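Local coordinates for protein Pre-mRNA-splicing factor 38 (Chaetomium thermophilum, PDB 5F5T) that is probably required for pre-mRNA splicing as a spliceosomal protein of the PRP38 family, at residues V136-L150 with L160-T172. Numbering follows the deposited sequence.
Sequences VYTLLEPFLEDRRKL and LTYMDEFIDDLLT
Leu160 lays CD1 against CB of Lys149 on the turn side of the antiparallel pairing 149-150/161-162. Thr161 and Leu150 form the hydrogen-bonded pair, Thr161 N reaching Leu150 O and Leu150 N reaching Thr161 O, each at 2.9 Å. Next comes the non-hydrogen-bonded pair, in which the Tyr162 ring runs beside the extended Lys149 chain, Tyr162 CE2 4.0 Å from Lys149 CG, while Arg147 O sits at the ring edge.

Tyr162 is the N-cap of helix 163-172, whose first residue donates from Met163 N to Arg148 O (3.0 Å). Met163 carries CG over the Asp146 carboxylate, its chi1 of 177° directing CG away from the backbone N, and bends at chi2 and chi3 bring CE to Leu150 CD1 (3.7 Å). That carboxylate is held by Arg148 NE and NH2, one oxygen each, side-on and nearly in the guanidinium plane, and through OD2 by Arg120 of helix 117-130; Asp146 OD1 also accepts from Arg148 N, an Asx turn. Asp164 forms a salt bridge to a basic side chain of the other protein's chain. Farther along, Ile167 CG2 packs against Leu144 CD2 (3.9 Å), and Leu171 CD2 settles among Val136, Tyr137 and Leu140. A water joins Leu171 O to Tyr137 OH.

The hairpin 149-153/158-162 thus turns the chain back, so that helix 163-172 runs antiparallel to residues 136-140 of helix 133-140 (177°), with helix 117-130 touching Phe143, Leu150 and Ile167.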
loop_
_atom_site.group_PDB
_atom_site.type_symbol
_atom_site.label_atom_id
_atom_site.label_comp_id
_atom_site.label_asym_id
_atom_site.label_seq_id
_atom_site.Cartn_x
_atom_site.Cartn_y
_atom_site.Cartn_z
ATOM N N VAL A 136 -0.768 3.118 -9.704
ATOM C CA VAL A 136 -0.379 2.793 -8.339
ATOM C C VAL A 136 0.726 1.742 -8.315
ATOM O O VAL A 136 1.708 1.877 -7.581
ATOM C CB VAL A 136 -1.574 2.302 -7.523
ATOM C CG1 VAL A 136 -1.100 1.646 -6.229
ATOM C CG2 VAL A 136 -2.488 3.469 -7.216
ATOM N N TYR A 137 0.567 0.699 -9.123
ATOM C CA TYR A 137 1.587 -0.338 -9.202
ATOM C C TYR A 137 2.901 0.267 -9.690
ATOM O O TYR A 137 3.954 0.065 -9.074
ATOM C CB TYR A 137 1.150 -1.473 -10.129
ATOM C CG TYR A 137 0.083 -2.364 -9.535
ATOM C CD1 TYR A 137 0.355 -3.176 -8.442
ATOM C CD2 TYR A 137 -1.193 -2.407 -10.082
ATOM C CE1 TYR A 137 -0.623 -3.992 -7.900
ATOM C CE2 TYR A 137 -2.173 -3.217 -9.550
ATOM C CZ TYR A 137 -1.886 -4.009 -8.461
ATOM O OH TYR A 137 -2.866 -4.819 -7.932
ATOM N N THR A 138 2.831 1.026 -10.783
ATOM C CA THR A 138 4.036 1.593 -11.388
ATOM C C THR A 138 4.762 2.555 -10.443
ATOM O O THR A 138 5.987 2.542 -10.363
ATOM C CB THR A 138 3.729 2.335 -12.706
ATOM O OG1 THR A 138 2.755 3.356 -12.468
ATOM C CG2 THR A 138 3.202 1.369 -13.753
ATOM N N LEU A 139 4.005 3.397 -9.743
ATOM C CA LEU A 139 4.590 4.371 -8.822
ATOM C C LEU A 139 5.150 3.741 -7.559
ATOM O O LEU A 139 6.253 4.077 -7.138
ATOM C CB LEU A 139 3.561 5.437 -8.429
ATOM C CG LEU A 139 3.072 6.394 -9.516
ATOM C CD1 LEU A 139 1.819 7.122 -9.059
ATOM C CD2 LEU A 139 4.168 7.378 -9.873
ATOM N N LEU A 140 4.383 2.845 -6.944
ATOM C CA LEU A 140 4.749 2.324 -5.628
ATOM C C LEU A 140 5.742 1.166 -5.658
ATOM O O LEU A 140 6.573 1.050 -4.763
ATOM C CB LEU A 140 3.502 1.888 -4.864
ATOM C CG LEU A 140 2.482 2.989 -4.594
ATOM C CD1 LEU A 140 1.438 2.514 -3.594
ATOM C CD2 LEU A 140 3.180 4.243 -4.101
ATOM N N GLU A 141 5.676 0.320 -6.681
ATOM C CA GLU A 141 6.537 -0.866 -6.699
ATOM C C GLU A 141 8.051 -0.591 -6.612
ATOM O O GLU A 141 8.774 -1.395 -6.024
ATOM C CB GLU A 141 6.247 -1.709 -7.943
ATOM C CG GLU A 141 4.994 -2.561 -7.804
ATOM C CD GLU A 141 4.794 -3.525 -8.956
ATOM O OE1 GLU A 141 5.432 -3.339 -10.014
ATOM O OE2 GLU A 141 3.994 -4.471 -8.797
ATOM N N PRO A 142 8.541 0.537 -7.168
ATOM C CA PRO A 142 9.983 0.759 -6.989
ATOM C C PRO A 142 10.425 0.881 -5.532
ATOM O O PRO A 142 11.580 0.586 -5.222
ATOM C CB PRO A 142 10.224 2.076 -7.729
ATOM C CG PRO A 142 9.189 2.091 -8.788
ATOM C CD PRO A 142 7.974 1.473 -8.158
ATOM N N PHE A 143 9.525 1.296 -4.648
ATOM C CA PHE A 143 9.896 1.516 -3.254
ATOM C C PHE A 143 9.849 0.235 -2.435
ATOM O O PHE A 143 10.004 0.258 -1.215
ATOM C CB PHE A 143 9.014 2.598 -2.646
ATOM C CG PHE A 143 9.120 3.905 -3.365
ATOM C CD1 PHE A 143 10.321 4.593 -3.391
ATOM C CD2 PHE A 143 8.040 4.421 -4.060
ATOM C CE1 PHE A 143 10.434 5.787 -4.070
ATOM C CE2 PHE A 143 8.147 5.618 -4.743
ATOM C CZ PHE A 143 9.347 6.301 -4.749
ATOM N N LEU A 144 9.648 -0.889 -3.117
ATOM C CA LEU A 144 9.892 -2.191 -2.511
ATOM C C LEU A 144 11.395 -2.362 -2.240
ATOM O O LEU A 144 11.812 -3.302 -1.566
ATOM C CB LEU A 144 9.374 -3.309 -3.419
ATOM C CG LEU A 144 7.855 -3.478 -3.545
ATOM C CD1 LEU A 144 7.525 -4.573 -4.541
ATOM C CD2 LEU A 144 7.235 -3.795 -2.196
ATOM N N GLU A 145 12.198 -1.448 -2.779
ATOM C CA GLU A 145 13.644 -1.438 -2.557
ATOM C C GLU A 145 14.031 -0.536 -1.384
ATOM O O GLU A 145 15.179 -0.529 -0.942
ATOM C CB GLU A 145 14.371 -0.988 -3.825
ATOM C CG GLU A 145 15.792 -1.493 -3.952
ATOM C CD GLU A 145 16.429 -1.086 -5.266
ATOM O OE1 GLU A 145 17.653 -1.273 -5.419
ATOM O OE2 GLU A 145 15.703 -0.579 -6.146
ATOM N N ASP A 146 13.068 0.231 -0.890
ATOM C CA ASP A 146 13.294 1.101 0.257
ATOM C C ASP A 146 13.195 0.256 1.526
ATOM O O ASP A 146 12.125 -0.243 1.879
ATOM C CB ASP A 146 12.278 2.245 0.272
ATOM C CG ASP A 146 12.625 3.343 1.266
ATOM O OD1 ASP A 146 13.445 3.110 2.180
ATOM O OD2 ASP A 146 12.063 4.451 1.129
ATOM N N ARG A 147 14.319 0.108 2.214
ATOM C CA ARG A 147 14.421 -0.834 3.318
ATOM C C ARG A 147 14.456 -0.138 4.673
ATOM O O ARG A 147 14.691 -0.777 5.698
ATOM C CB ARG A 147 15.671 -1.696 3.146
ATOM C CG ARG A 147 16.953 -0.978 3.527
ATOM C CD ARG A 147 18.157 -1.885 3.411
ATOM N NE ARG A 147 18.900 -1.657 2.179
ATOM C CZ ARG A 147 20.124 -1.141 2.139
ATOM N NH1 ARG A 147 20.735 -0.801 3.268
ATOM N NH2 ARG A 147 20.736 -0.967 0.976
ATOM N N ARG A 148 14.207 1.167 4.675
ATOM C CA ARG A 148 14.255 1.954 5.902
ATOM C C ARG A 148 13.216 1.481 6.913
ATOM O O ARG A 148 12.109 1.093 6.546
ATOM C CB ARG A 148 14.049 3.442 5.596
ATOM C CG ARG A 148 15.248 4.111 4.938
ATOM C CD ARG A 148 14.951 5.565 4.576
ATOM N NE ARG A 148 13.894 5.679 3.574
ATOM C CZ ARG A 148 13.380 6.831 3.157
ATOM N NH1 ARG A 148 13.829 7.977 3.651
ATOM N NH2 ARG A 148 12.417 6.836 2.245
ATOM N N LYS A 149 13.579 1.527 8.189
ATOM C CA LYS A 149 12.692 1.086 9.259
ATOM C C LYS A 149 11.578 2.085 9.556
ATOM O O LYS A 149 11.799 3.295 9.572
ATOM C CB LYS A 149 13.499 0.833 10.530
ATOM C CG LYS A 149 14.623 -0.158 10.359
ATOM C CD LYS A 149 15.446 -0.260 11.622
ATOM C CE LYS A 149 16.588 -1.246 11.443
ATOM N NZ LYS A 149 17.436 -1.314 12.652
ATOM N N LEU A 150 10.391 1.556 9.827
ATOM C CA LEU A 150 9.237 2.351 10.226
ATOM C C LEU A 150 8.604 1.742 11.469
ATOM O O LEU A 150 8.668 0.528 11.677
ATOM C CB LEU A 150 8.197 2.415 9.106
ATOM C CG LEU A 150 8.555 3.052 7.765
ATOM C CD1 LEU A 150 7.372 2.930 6.820
ATOM C CD2 LEU A 150 8.960 4.505 7.938
ATOM N N LEU A 160 7.942 -3.049 14.944
ATOM C CA LEU A 160 8.778 -2.704 13.803
ATOM C C LEU A 160 8.207 -3.201 12.482
ATOM O O LEU A 160 7.728 -4.328 12.385
ATOM C CB LEU A 160 10.186 -3.276 13.996
ATOM C CG LEU A 160 11.183 -3.022 12.867
ATOM C CD1 LEU A 160 11.385 -1.527 12.646
ATOM C CD2 LEU A 160 12.502 -3.711 13.164
ATOM N N THR A 161 8.281 -2.354 11.462
ATOM C CA THR A 161 7.990 -2.768 10.096
ATOM C C THR A 161 8.943 -2.009 9.180
ATOM O O THR A 161 9.758 -1.231 9.655
ATOM C CB THR A 161 6.523 -2.503 9.694
ATOM O OG1 THR A 161 6.253 -3.150 8.445
ATOM C CG2 THR A 161 6.262 -1.014 9.547
ATOM N N TYR A 162 8.849 -2.226 7.875
ATOM C CA TYR A 162 9.774 -1.579 6.954
ATOM C C TYR A 162 9.024 -0.940 5.800
ATOM O O TYR A 162 7.895 -1.329 5.494
ATOM C CB TYR A 162 10.787 -2.593 6.424
ATOM C CG TYR A 162 11.500 -3.359 7.512
ATOM C CD1 TYR A 162 10.941 -4.510 8.050
ATOM C CD2 TYR A 162 12.736 -2.947 7.990
ATOM C CE1 TYR A 162 11.584 -5.221 9.046
ATOM C CE2 TYR A 162 13.389 -3.652 8.983
ATOM C CZ TYR A 162 12.805 -4.788 9.508
ATOM O OH TYR A 162 13.442 -5.499 10.496
ATOM N N MET A 163 9.670 0.015 5.140
ATOM C CA MET A 163 9.039 0.730 4.041
ATOM C C MET A 163 8.582 -0.219 2.937
ATOM O O MET A 163 7.473 -0.093 2.436
ATOM C CB MET A 163 9.994 1.773 3.464
ATOM C CG MET A 163 9.427 2.512 2.270
ATOM S SD MET A 163 8.029 3.569 2.697
ATOM C CE MET A 163 8.784 4.672 3.887
ATOM N N ASP A 164 9.424 -1.181 2.581
ATOM C CA ASP A 164 9.075 -2.126 1.529
ATOM C C ASP A 164 7.897 -2.991 1.960
ATOM O O ASP A 164 7.062 -3.377 1.138
ATOM C CB ASP A 164 10.280 -2.993 1.150
ATOM C CG ASP A 164 10.907 -3.684 2.337
ATOM O OD1 ASP A 164 11.370 -2.981 3.259
ATOM O OD2 ASP A 164 10.965 -4.931 2.333
ATOM N N GLU A 165 7.825 -3.273 3.257
ATOM C CA GLU A 165 6.704 -4.026 3.806
ATOM C C GLU A 165 5.413 -3.207 3.797
ATOM O O GLU A 165 4.333 -3.738 3.546
ATOM C CB GLU A 165 7.020 -4.485 5.226
ATOM C CG GLU A 165 7.576 -5.897 5.298
ATOM C CD GLU A 165 7.603 -6.434 6.716
ATOM O OE1 GLU A 165 7.307 -5.659 7.651
ATOM O OE2 GLU A 165 7.911 -7.631 6.894
ATOM N N PHE A 166 5.531 -1.915 4.077
ATOM C CA PHE A 166 4.386 -1.016 4.035
ATOM C C PHE A 166 3.852 -0.878 2.606
ATOM O O PHE A 166 2.641 -0.928 2.375
ATOM C CB PHE A 166 4.773 0.351 4.609
ATOM C CG PHE A 166 3.620 1.301 4.742
ATOM C CD1 PHE A 166 2.582 1.038 5.622
ATOM C CD2 PHE A 166 3.572 2.458 3.981
ATOM C CE1 PHE A 166 1.518 1.916 5.741
ATOM C CE2 PHE A 166 2.511 3.338 4.094
ATOM C CZ PHE A 166 1.484 3.067 4.976
ATOM N N ILE A 167 4.766 -0.711 1.653
ATOM C CA ILE A 167 4.413 -0.623 0.240
ATOM C C ILE A 167 3.737 -1.905 -0.220
ATOM O O ILE A 167 2.696 -1.868 -0.879
ATOM C CB ILE A 167 5.648 -0.369 -0.647
ATOM C CG1 ILE A 167 6.279 0.980 -0.308
ATOM C CG2 ILE A 167 5.273 -0.424 -2.114
ATOM C CD1 ILE A 167 5.350 2.141 -0.492
ATOM N N ASP A 168 4.330 -3.036 0.149
ATOM C CA ASP A 168 3.777 -4.335 -0.207
ATOM C C ASP A 168 2.377 -4.492 0.381
ATOM O O ASP A 168 1.488 -5.054 -0.263
ATOM C CB ASP A 168 4.687 -5.463 0.285
ATOM C CG ASP A 168 4.344 -6.804 -0.336
ATOM O OD1 ASP A 168 4.075 -6.851 -1.555
ATOM O OD2 ASP A 168 4.329 -7.812 0.401
ATOM N N ASP A 169 2.185 -3.988 1.599
ATOM C CA ASP A 169 0.868 -3.994 2.227
ATOM C C ASP A 169 -0.138 -3.165 1.431
ATOM O O ASP A 169 -1.272 -3.588 1.218
ATOM C CB ASP A 169 0.943 -3.477 3.661
ATOM C CG ASP A 169 1.425 -4.533 4.638
ATOM O OD1 ASP A 169 1.647 -5.683 4.206
ATOM O OD2 ASP A 169 1.556 -4.219 5.841
ATOM N N LEU A 170 0.286 -1.988 0.987
ATOM C CA LEU A 170 -0.562 -1.131 0.168
ATOM C C LEU A 170 -0.958 -1.832 -1.128
ATOM O O LEU A 170 -2.087 -1.705 -1.604
ATOM C CB LEU A 170 0.155 0.178 -0.153
ATOM C CG LEU A 170 0.425 1.131 1.005
ATOM C CD1 LEU A 170 1.297 2.279 0.524
ATOM C CD2 LEU A 170 -0.894 1.654 1.557
ATOM N N LEU A 171 -0.003 -2.549 -1.706
ATOM C CA LEU A 171 -0.204 -3.240 -2.972
ATOM C C LEU A 171 -0.991 -4.554 -2.883
ATOM O O LEU A 171 -1.545 -5.004 -3.883
ATOM C CB LEU A 171 1.154 -3.495 -3.625
ATOM C CG LEU A 171 1.908 -2.207 -3.961
ATOM C CD1 LEU A 171 3.216 -2.508 -4.672
ATOM C CD2 LEU A 171 1.029 -1.274 -4.791
ATOM N N THR A 172 -1.022 -5.185 -1.712
ATOM C CA THR A 172 -1.615 -6.524 -1.611
ATOM C C THR A 172 -2.751 -6.668 -0.599
ATOM O O THR A 172 -3.348 -7.738 -0.486
ATOM C CB THR A 172 -0.550 -7.578 -1.242
ATOM O OG1 THR A 172 -0.139 -7.387 0.117
ATOM C CG2 THR A 172 0.657 -7.471 -2.161
HETATM O O HOH W 1 -3.841 -5.857 -5.402
#